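Local coordinates for protein geranyltranstransferase (Legionella pneumophila subsp. pneumophila, PDB 3LOM) that probably catalyses chain elongation of allylic isoprenoid diphosphates to farnesyl diphosphate, and perhaps geranylgeranyl diphosphate, with magnesium as cofactor, at residues 80-83 / 84-87; 23-26 / 27-30; 210-213 / 214-218; 185-188 / 189-193. All blocks are in the same frame, centred on the assembly; numbering follows the deposited sequence.

Contact 1 (80-83 / 84-87)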
# COMPACT_ATOMS: atom_id res chain seq x y z
N GLU A 80 -1.64 4.01 -12.28
CA GLU A 80 -3.02 4.45 -12.19
C GLU A 80 -3.70 3.94 -10.93
O GLU A 80 -4.44 4.68 -10.31
CB GLU A 80 -3.85 4.06 -13.41
CG GLU A 80 -4.41 5.26 -14.18
CD GLU A 80 -4.96 6.37 -13.30
OE1 GLU A 80 -4.39 7.48 -13.32
OE2 GLU A 80 -5.97 6.13 -12.60
N LEU A 81 -3.42 2.69 -10.57
CA LEU A 81 -3.93 2.11 -9.32
C LEU A 81 -3.48 2.91 -8.10
O LEU A 81 -4.31 3.20 -7.22
CB LEU A 81 -3.52 0.64 -9.18
CG LEU A 81 -4.29 -0.42 -9.98
CD1 LEU A 81 -3.49 -1.71 -10.05
CD2 LEU A 81 -5.65 -0.68 -9.36
N THR A 82 -2.20 3.28 -8.05
CA THR A 82 -1.65 4.13 -6.97
C THR A 82 -2.31 5.51 -6.98
O THR A 82 -2.84 5.95 -5.97
CB THR A 82 -0.10 4.25 -7.02
OG1 THR A 82 0.49 2.94 -6.97
CG2 THR A 82 0.42 5.06 -5.83
N HIS A 83 -2.33 6.17 -8.14
CA HIS A 83 -2.98 7.47 -8.28
C HIS A 83 -4.45 7.42 -7.84
O HIS A 83 -4.89 8.28 -7.08
CB HIS A 83 -2.87 7.98 -9.72
CG HIS A 83 -3.55 9.30 -9.96
ND1 HIS A 83 -3.28 10.42 -9.21
CD2 HIS A 83 -4.46 9.67 -10.89
CE1 HIS A 83 -4.00 11.43 -9.66
NE2 HIS A 83 -4.73 11.00 -10.68
N CYS A 84 -5.17 6.40 -8.30
CA CYS A 84 -6.60 6.25 -8.02
C CYS A 84 -6.88 6.04 -6.54
O CYS A 84 -7.77 6.70 -6.00
CB CYS A 84 -7.24 5.12 -8.85
SG CYS A 84 -9.05 5.04 -8.71
N TYR A 85 -6.13 5.15 -5.89
CA TYR A 85 -6.22 4.98 -4.43
C TYR A 85 -6.11 6.32 -3.69
O TYR A 85 -6.94 6.63 -2.83
CB TYR A 85 -5.21 3.94 -3.90
CG TYR A 85 -4.22 4.44 -2.84
CD1 TYR A 85 -4.63 4.77 -1.55
CD2 TYR A 85 -2.87 4.57 -3.15
CE1 TYR A 85 -3.72 5.24 -0.60
CE2 TYR A 85 -1.96 5.03 -2.22
CZ TYR A 85 -2.39 5.36 -0.95
OH TYR A 85 -1.47 5.81 -0.03
N SER A 86 -5.10 7.12 -4.05
CA SER A 86 -4.91 8.38 -3.36
C SER A 86 -6.07 9.34 -3.57
O SER A 86 -6.47 10.02 -2.63
CB SER A 86 -3.57 9.03 -3.74
OG SER A 86 -3.63 9.73 -4.97
N LEU A 87 -6.64 9.37 -4.78
CA LEU A 87 -7.80 10.24 -5.05
C LEU A 87 -9.03 9.84 -4.22
O LEU A 87 -9.71 10.71 -3.69
CB LEU A 87 -8.16 10.22 -6.54
CG LEU A 87 -7.19 10.78 -7.58
CD1 LEU A 87 -7.73 10.45 -8.97
CD2 LEU A 87 -7.00 12.28 -7.44
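The imidazole of His83 is turned away from its own backbone N (chi1 178°), while Leu87 carries CG beside its backbone N (chi1 -65°), and these two torsions lay the leucine branch over one face of the ring one helical turn earlier. Leu87 CD1 sits 3.9 Å from the centroid of the His83 ring in a CH-pi contact, 28° from the ring normal. Leu87 CG is offset toward the rim, while CD1 lies over the face, 3.5 Å from NE2 of His83, and Leu87 CD2 lies near CE1. In the backbone, His83 O accepts twice: from Leu87 N in the carbonyl plane at 3.1 Å, and from Ser86 OG at 2.9 Å, which buries the serine hydroxyl against its own helix.

The turn belongs to helix 69-91, which in the all-helical isoprenoid synthase fold leads into the first aspartate-rich motif of the family. A phosphate ion, probably from the crystallisation liquor, lies beside the His83 side chain, which also touches Arg54; this is consistent with an anion pocket at this helix face.

On another side of the helix, the Tyr85 ring approaches Thr82 O obliquely, with CD2 at 3.1 Å. The ring also packs edge-to-face with His89 and touches Asp121 of the second subunit. Thr82 OG1 is bonded back to Ala78 O.

Contact 2 (23-26 / 27-30)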
# COMPACT_ATOMS: atom_id res chain seq x y z
N TYR A 23 -6.57 -3.23 -20.57
CA TYR A 23 -5.62 -3.99 -19.76
C TYR A 23 -6.02 -4.04 -18.29
O TYR A 23 -5.78 -5.04 -17.62
CB TYR A 23 -4.18 -3.46 -19.91
CG TYR A 23 -3.16 -4.34 -19.23
CD1 TYR A 23 -2.66 -4.02 -17.96
CD2 TYR A 23 -2.71 -5.51 -19.84
CE1 TYR A 23 -1.73 -4.86 -17.33
CE2 TYR A 23 -1.79 -6.34 -19.21
CZ TYR A 23 -1.31 -6.00 -17.96
OH TYR A 23 -0.40 -6.83 -17.34
N LEU A 24 -6.65 -2.97 -17.79
CA LEU A 24 -7.13 -2.94 -16.40
C LEU A 24 -8.29 -3.90 -16.15
O LEU A 24 -8.29 -4.59 -15.13
CB LEU A 24 -7.53 -1.52 -15.97
CG LEU A 24 -6.52 -0.71 -15.15
CD1 LEU A 24 -7.09 0.65 -14.79
CD2 LEU A 24 -6.09 -1.48 -13.89
N GLU A 25 -9.25 -3.93 -17.08
CA GLU A 25 -10.39 -4.86 -17.03
C GLU A 25 -9.95 -6.31 -16.94
O GLU A 25 -10.40 -7.04 -16.05
CB GLU A 25 -11.29 -4.71 -18.26
CG GLU A 25 -12.54 -3.89 -18.03
CD GLU A 25 -13.39 -4.42 -16.90
OE1 GLU A 25 -14.14 -5.40 -17.09
OE2 GLU A 25 -13.33 -3.84 -15.81
N GLN A 26 -9.08 -6.70 -17.86
CA GLN A 26 -8.55 -8.06 -17.91
C GLN A 26 -7.89 -8.41 -16.60
O GLN A 26 -8.19 -9.45 -16.01
CB GLN A 26 -7.55 -8.21 -19.07
CG GLN A 26 -8.19 -8.30 -20.46
CD GLN A 26 -8.94 -9.61 -20.70
OE1 GLN A 26 -9.98 -9.63 -21.36
NE2 GLN A 26 -8.41 -10.71 -20.16
N LEU A 27 -7.01 -7.51 -16.15
CA LEU A 27 -6.32 -7.62 -14.87
C LEU A 27 -7.28 -7.81 -13.68
O LEU A 27 -7.11 -8.75 -12.90
CB LEU A 27 -5.46 -6.37 -14.67
CG LEU A 27 -4.53 -6.18 -13.47
CD1 LEU A 27 -3.64 -7.40 -13.26
CD2 LEU A 27 -3.69 -4.94 -13.74
N LEU A 28 -8.28 -6.94 -13.58
CA LEU A 28 -9.29 -7.02 -12.51
C LEU A 28 -10.09 -8.33 -12.53
O LEU A 28 -10.36 -8.91 -11.48
CB LEU A 28 -10.24 -5.81 -12.54
CG LEU A 28 -9.70 -4.49 -11.98
CD1 LEU A 28 -10.65 -3.35 -12.28
CD2 LEU A 28 -9.43 -4.59 -10.47
N ASN A 29 -10.43 -8.80 -13.73
CA ASN A 29 -11.24 -10.01 -13.90
C ASN A 29 -10.47 -11.31 -13.61
O ASN A 29 -11.05 -12.39 -13.61
CB ASN A 29 -11.89 -10.07 -15.30
CG ASN A 29 -12.89 -8.92 -15.57
OD1 ASN A 29 -13.35 -8.76 -16.70
ND2 ASN A 29 -13.21 -8.11 -14.56
N GLU A 30 -9.16 -11.19 -13.34
CA GLU A 30 -8.31 -12.35 -13.04
C GLU A 30 -8.03 -12.55 -11.55
O GLU A 30 -7.85 -13.68 -11.11
CB GLU A 30 -6.99 -12.28 -13.80
CG GLU A 30 -7.12 -12.61 -15.28
CD GLU A 30 -5.84 -12.35 -16.05
OE1 GLU A 30 -4.78 -12.88 -15.66
OE2 GLU A 30 -5.90 -11.60 -17.06
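Tyr23 and Leu27 meet through apolar contact on the inner side of the helix. Leu27 CD2 approaches the phenol ring obliquely and reaches CE1 of Tyr23 at 4.1 Å, and CD2 of Leu24 stands 4.2 Å from the same Leu27 methyl. Leu27 arrives there because its CG lies opposite the backbone N (chi1 -176°), which swings the CD2 branch out beside the Tyr23 ring and Leu24 CD2. On the bundle side, Leu27 touches Ala77 of helix 69-91 and Val130 of helix 113-135, while Leu28 packs on Leu46 and Phe47.

Backbone hydrogen bonds supply the second kind of interaction. Leu27 N, Leu28 N and Asn29 N donate to the carbonyls of Tyr23, Leu24 and Glu25 in turn, the bond from Leu28 N to Leu24 O being 2.8 Å. Glu30 N also bonds to Leu27 O at 3.2 Å.

The polar side chains meet without bonding to each other. The Glu25 carboxylate and the Asn29 amide stand nearly perpendicular, their planes 82° apart, and the two acceptors OE1 of Glu25 and OD1 of Asn29 come to 3.5 Å. Glu30 OE2 lies 3.3 Å from the backbone O of Gln26, also an acceptor; its carboxylate is engaged elsewhere, in a salt bridge from OE1 to Arg134, which also makes a weak hydrogen bond with Tyr23 OH.

Leucines turned inward and amides and acids turned outward are the pattern of an amphipathic helix, here toward the end of helix 5-28 against the helical bundle of the isoprenoid synthase fold.

Contact 3 (210-213 / 214-218)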
# COMPACT_ATOMS: atom_id res chain seq x y z
N GLN A 210 22.45 11.28 -20.42
CA GLN A 210 21.92 12.42 -21.15
C GLN A 210 20.45 12.20 -21.47
O GLN A 210 19.68 13.15 -21.60
CB GLN A 210 22.71 12.65 -22.44
CG GLN A 210 24.12 13.24 -22.25
CD GLN A 210 25.13 12.24 -21.67
OE1 GLN A 210 25.79 12.52 -20.66
NE2 GLN A 210 25.25 11.07 -22.29
N ILE A 211 20.08 10.92 -21.59
CA ILE A 211 18.68 10.52 -21.77
C ILE A 211 17.93 10.64 -20.44
O ILE A 211 16.88 11.29 -20.39
CB ILE A 211 18.56 9.08 -22.38
CG1 ILE A 211 19.09 9.03 -23.82
CG2 ILE A 211 17.12 8.57 -22.33
CD1 ILE A 211 18.51 10.06 -24.80
N LYS A 212 18.49 10.03 -19.39
CA LYS A 212 17.96 10.09 -18.02
C LYS A 212 17.61 11.51 -17.59
O LYS A 212 16.48 11.79 -17.20
CB LYS A 212 18.96 9.49 -17.03
CG LYS A 212 19.15 7.98 -17.13
CD LYS A 212 20.13 7.49 -16.07
CE LYS A 212 20.36 5.99 -16.19
NZ LYS A 212 21.29 5.49 -15.13
N SER A 213 18.59 12.41 -17.71
CA SER A 213 18.44 13.81 -17.35
C SER A 213 17.40 14.57 -18.19
O SER A 213 16.79 15.52 -17.70
CB SER A 213 19.79 14.52 -17.43
OG SER A 213 19.62 15.91 -17.68
N ALA A 214 17.22 14.15 -19.44
CA ALA A 214 16.25 14.78 -20.33
C ALA A 214 14.81 14.42 -19.96
O ALA A 214 13.90 15.25 -20.08
CB ALA A 214 16.53 14.41 -21.79
N LEU A 215 14.60 13.18 -19.50
CA LEU A 215 13.27 12.75 -19.06
C LEU A 215 12.94 13.41 -17.72
O LEU A 215 11.87 14.02 -17.57
CB LEU A 215 13.20 11.22 -18.96
CG LEU A 215 13.22 10.42 -20.27
CD1 LEU A 215 13.23 8.93 -19.98
CD2 LEU A 215 12.04 10.77 -21.19
N ARG A 216 13.88 13.30 -16.78
CA ARG A 216 13.80 13.92 -15.45
C ARG A 216 13.45 15.41 -15.46
O ARG A 216 12.66 15.86 -14.63
CB ARG A 216 15.09 13.66 -14.67
CG ARG A 216 15.20 12.24 -14.16
CD ARG A 216 16.62 11.82 -13.84
NE ARG A 216 16.66 10.44 -13.38
CZ ARG A 216 17.77 9.76 -13.10
NH1 ARG A 216 18.96 10.32 -13.24
NH2 ARG A 216 17.68 8.50 -12.68
N THR A 217 14.01 16.15 -16.41
CA THR A 217 13.70 17.57 -16.58
C THR A 217 12.27 17.76 -17.08
O THR A 217 11.52 18.57 -16.52
CB THR A 217 14.72 18.27 -17.50
OG1 THR A 217 16.04 18.07 -16.99
CG2 THR A 217 14.46 19.77 -17.60
N TYR A 218 11.88 17.01 -18.12
CA TYR A 218 10.49 17.03 -18.61
C TYR A 218 9.52 16.73 -17.46
O TYR A 218 8.59 17.48 -17.24
CB TYR A 218 10.27 16.07 -19.79
CG TYR A 218 8.85 16.12 -20.33
CD1 TYR A 218 8.45 17.13 -21.19
CD2 TYR A 218 7.91 15.15 -19.96
CE1 TYR A 218 7.14 17.19 -21.68
CE2 TYR A 218 6.60 15.19 -20.44
CZ TYR A 218 6.23 16.21 -21.30
OH TYR A 218 4.94 16.26 -21.77
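Lys212 and Arg216 run side by side in the same direction, the lysine CB lying over one face of the guanidinium, toward its rim, and 3.9 Å from Arg216 NH1. The two charged ends do not meet: Lys212 NZ remains 5.3 Å from NH2 of Arg216. At the next residue, Ser213 O is held by both donors of Thr217. The hydroxyl OG1 of Thr217 reaches it at 2.8 Å with a C=O...OG1 angle of 162°, whereas Thr217 N, at 3.1 Å, comes from 40° above the carbonyl plane. With chi1 at -56°, Thr217 keeps OG1 beside its own backbone N, and this lets both donors converge on one acceptor.

This stretch is the start of helix 209-236 in the all-helical bundle, and its backbone bonding is divided: Ala214 N makes weak bonds to both Gln210 O and Ile211 O. Arg216 N bonds nearly straight to Lys212 O at 3.0 Å.

Further out, Glu198 of helix 178-201 forms a salt bridge with Arg216 NE, which probably helps to hold the guanidinium alongside the lysine and to offset the nearby like charge. Leu201 of that helix touches both Lys212 and Leu215, and Ser280 OG bonds to Ala214 O.

Contact 4 (185-188 / 189-193)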
# COMPACT_ATOMS: atom_id res chain seq x y z
N HIS A 185 3.82 20.50 -3.18
CA HIS A 185 3.34 19.96 -4.45
C HIS A 185 4.28 18.93 -5.08
O HIS A 185 3.82 18.00 -5.75
CB HIS A 185 3.06 21.09 -5.44
CG HIS A 185 1.86 21.91 -5.10
ND1 HIS A 185 0.62 21.34 -4.85
CD2 HIS A 185 1.69 23.24 -4.98
CE1 HIS A 185 -0.24 22.30 -4.57
NE2 HIS A 185 0.37 23.46 -4.65
N LEU A 186 5.58 19.09 -4.86
CA LEU A 186 6.57 18.12 -5.31
C LEU A 186 6.40 16.80 -4.56
O LEU A 186 6.49 15.73 -5.15
CB LEU A 186 8.01 18.65 -5.14
CG LEU A 186 9.19 17.67 -5.30
CD1 LEU A 186 9.24 17.02 -6.69
CD2 LEU A 186 10.52 18.34 -4.98
N LEU A 187 6.12 16.89 -3.26
CA LEU A 187 5.93 15.68 -2.47
C LEU A 187 4.59 15.01 -2.80
O LEU A 187 4.54 13.80 -2.93
CB LEU A 187 6.04 15.98 -0.97
CG LEU A 187 7.37 16.49 -0.43
CD1 LEU A 187 7.14 17.16 0.92
CD2 LEU A 187 8.42 15.38 -0.33
N LYS A 188 3.54 15.82 -2.96
CA LYS A 188 2.19 15.31 -3.20
C LYS A 188 1.99 14.71 -4.60
O LYS A 188 1.55 13.56 -4.73
CB LYS A 188 1.13 16.39 -2.93
CG LYS A 188 -0.29 15.91 -3.20
CD LYS A 188 -1.34 16.92 -2.80
CE LYS A 188 -2.69 16.51 -3.38
NZ LYS A 188 -3.82 17.24 -2.75
N THR A 189 2.33 15.47 -5.63
CA THR A 189 2.14 15.01 -7.01
C THR A 189 3.41 14.90 -7.84
O THR A 189 3.49 14.06 -8.74
CB THR A 189 1.13 15.89 -7.76
OG1 THR A 189 1.37 17.26 -7.45
CG2 THR A 189 -0.30 15.53 -7.35
N GLY A 190 4.40 15.75 -7.54
CA GLY A 190 5.62 15.83 -8.32
C GLY A 190 6.37 14.52 -8.46
O GLY A 190 6.75 14.12 -9.57
N LYS A 191 6.55 13.84 -7.33
CA LYS A 191 7.26 12.56 -7.25
C LYS A 191 6.56 11.42 -7.98
O LYS A 191 7.24 10.54 -8.53
CB LYS A 191 7.48 12.17 -5.79
CG LYS A 191 8.34 13.14 -4.99
CD LYS A 191 9.65 12.53 -4.56
CE LYS A 191 10.24 13.34 -3.42
NZ LYS A 191 11.01 12.47 -2.50
N LEU A 192 5.23 11.41 -7.96
CA LEU A 192 4.47 10.36 -8.64
C LEU A 192 4.51 10.53 -10.15
O LEU A 192 4.71 9.57 -10.87
CB LEU A 192 3.02 10.27 -8.13
CG LEU A 192 2.30 8.94 -8.42
CD1 LEU A 192 2.93 7.80 -7.61
CD2 LEU A 192 0.80 9.04 -8.16
N ILE A 193 4.33 11.77 -10.62
CA ILE A 193 4.53 12.12 -12.04
C ILE A 193 5.95 11.79 -12.52
O ILE A 193 6.13 11.25 -13.62
CB ILE A 193 4.15 13.59 -12.32
CG1 ILE A 193 2.63 13.73 -12.25
CG2 ILE A 193 4.67 14.04 -13.68
CD1 ILE A 193 2.12 15.14 -12.01
O HOH W 1 0.33 18.53 -5.57
O HOH W 2 3.87 12.39 -5.67
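His185 O is gripped by two backbone donors, Thr189 N and Gly190 N. Thr189 N, at 2.9 Å, makes the ordinary helical bond but stands 33° out of the carbonyl plane, while Gly190 N lies in that plane, also at 2.9 Å from His185 O. Thr189 OG1 is 3.1 Å from the same oxygen; whether its proton goes there is unsettled, since a water lies close to the hydroxyl as well. That water sits at the ring edge of His185, in plane, 2.9 Å from ND1, and joins the imidazole to the threonine. The hydroxyl faces it because chi1 of Thr189, 43°, places OG1 between the backbone N and the carbonyl carbon.

Lys191 N reaches back five residues to Leu186 O at 2.9 Å, as Gly190 N does to His185 O, so the chain makes a wider pi-type turn within helix 178-201. The CA atoms of Leu186 and Gly190 approach to 3.9 Å, an intimacy possible beside a residue lacking a side chain. Alongside, Leu187 CD2 touches CE of Lys191, the two chains pointing the same way. Lys188 is extended in the other direction and bonds through NZ to Gln164.

Lys188 and Thr189 probably correspond to the Lys-Thr pair of trans-prenyl diphosphate synthases. The wide turn shifts the bonding register, and a second water bridges Leu187 O, to which it donates, and Leu192 N, 2.8 Å from it and also weakly bonded to Thr189 O. Backbone polarity that a regular helix would satisfy internally is thus met partly by water and by a carbonyl shared between neighbouring amides.

How the contacts relate
Contacts 1 and 4 lie near the middle of the chain, each centred about 9 Å from it, and they touch: Leu192 of helix 178-201 packs on Thr82 and His83 of helix 69-91. Contacts 2 and 3 are peripheral, at about 20 and 17 Å from the centre, and their centres stand about 32 Å apart. Contact 2 adds apolar packing from the first helix to the same helix that carries contact 1. Contacts 3 and 4 sit on successive helices. Contact 1 is buried and marked by ring and hydroxyl packing; the others are partly buried, with water and an irregular turn in contact 4 and charged or amide side chains along the outer sides of contacts 2 and 3.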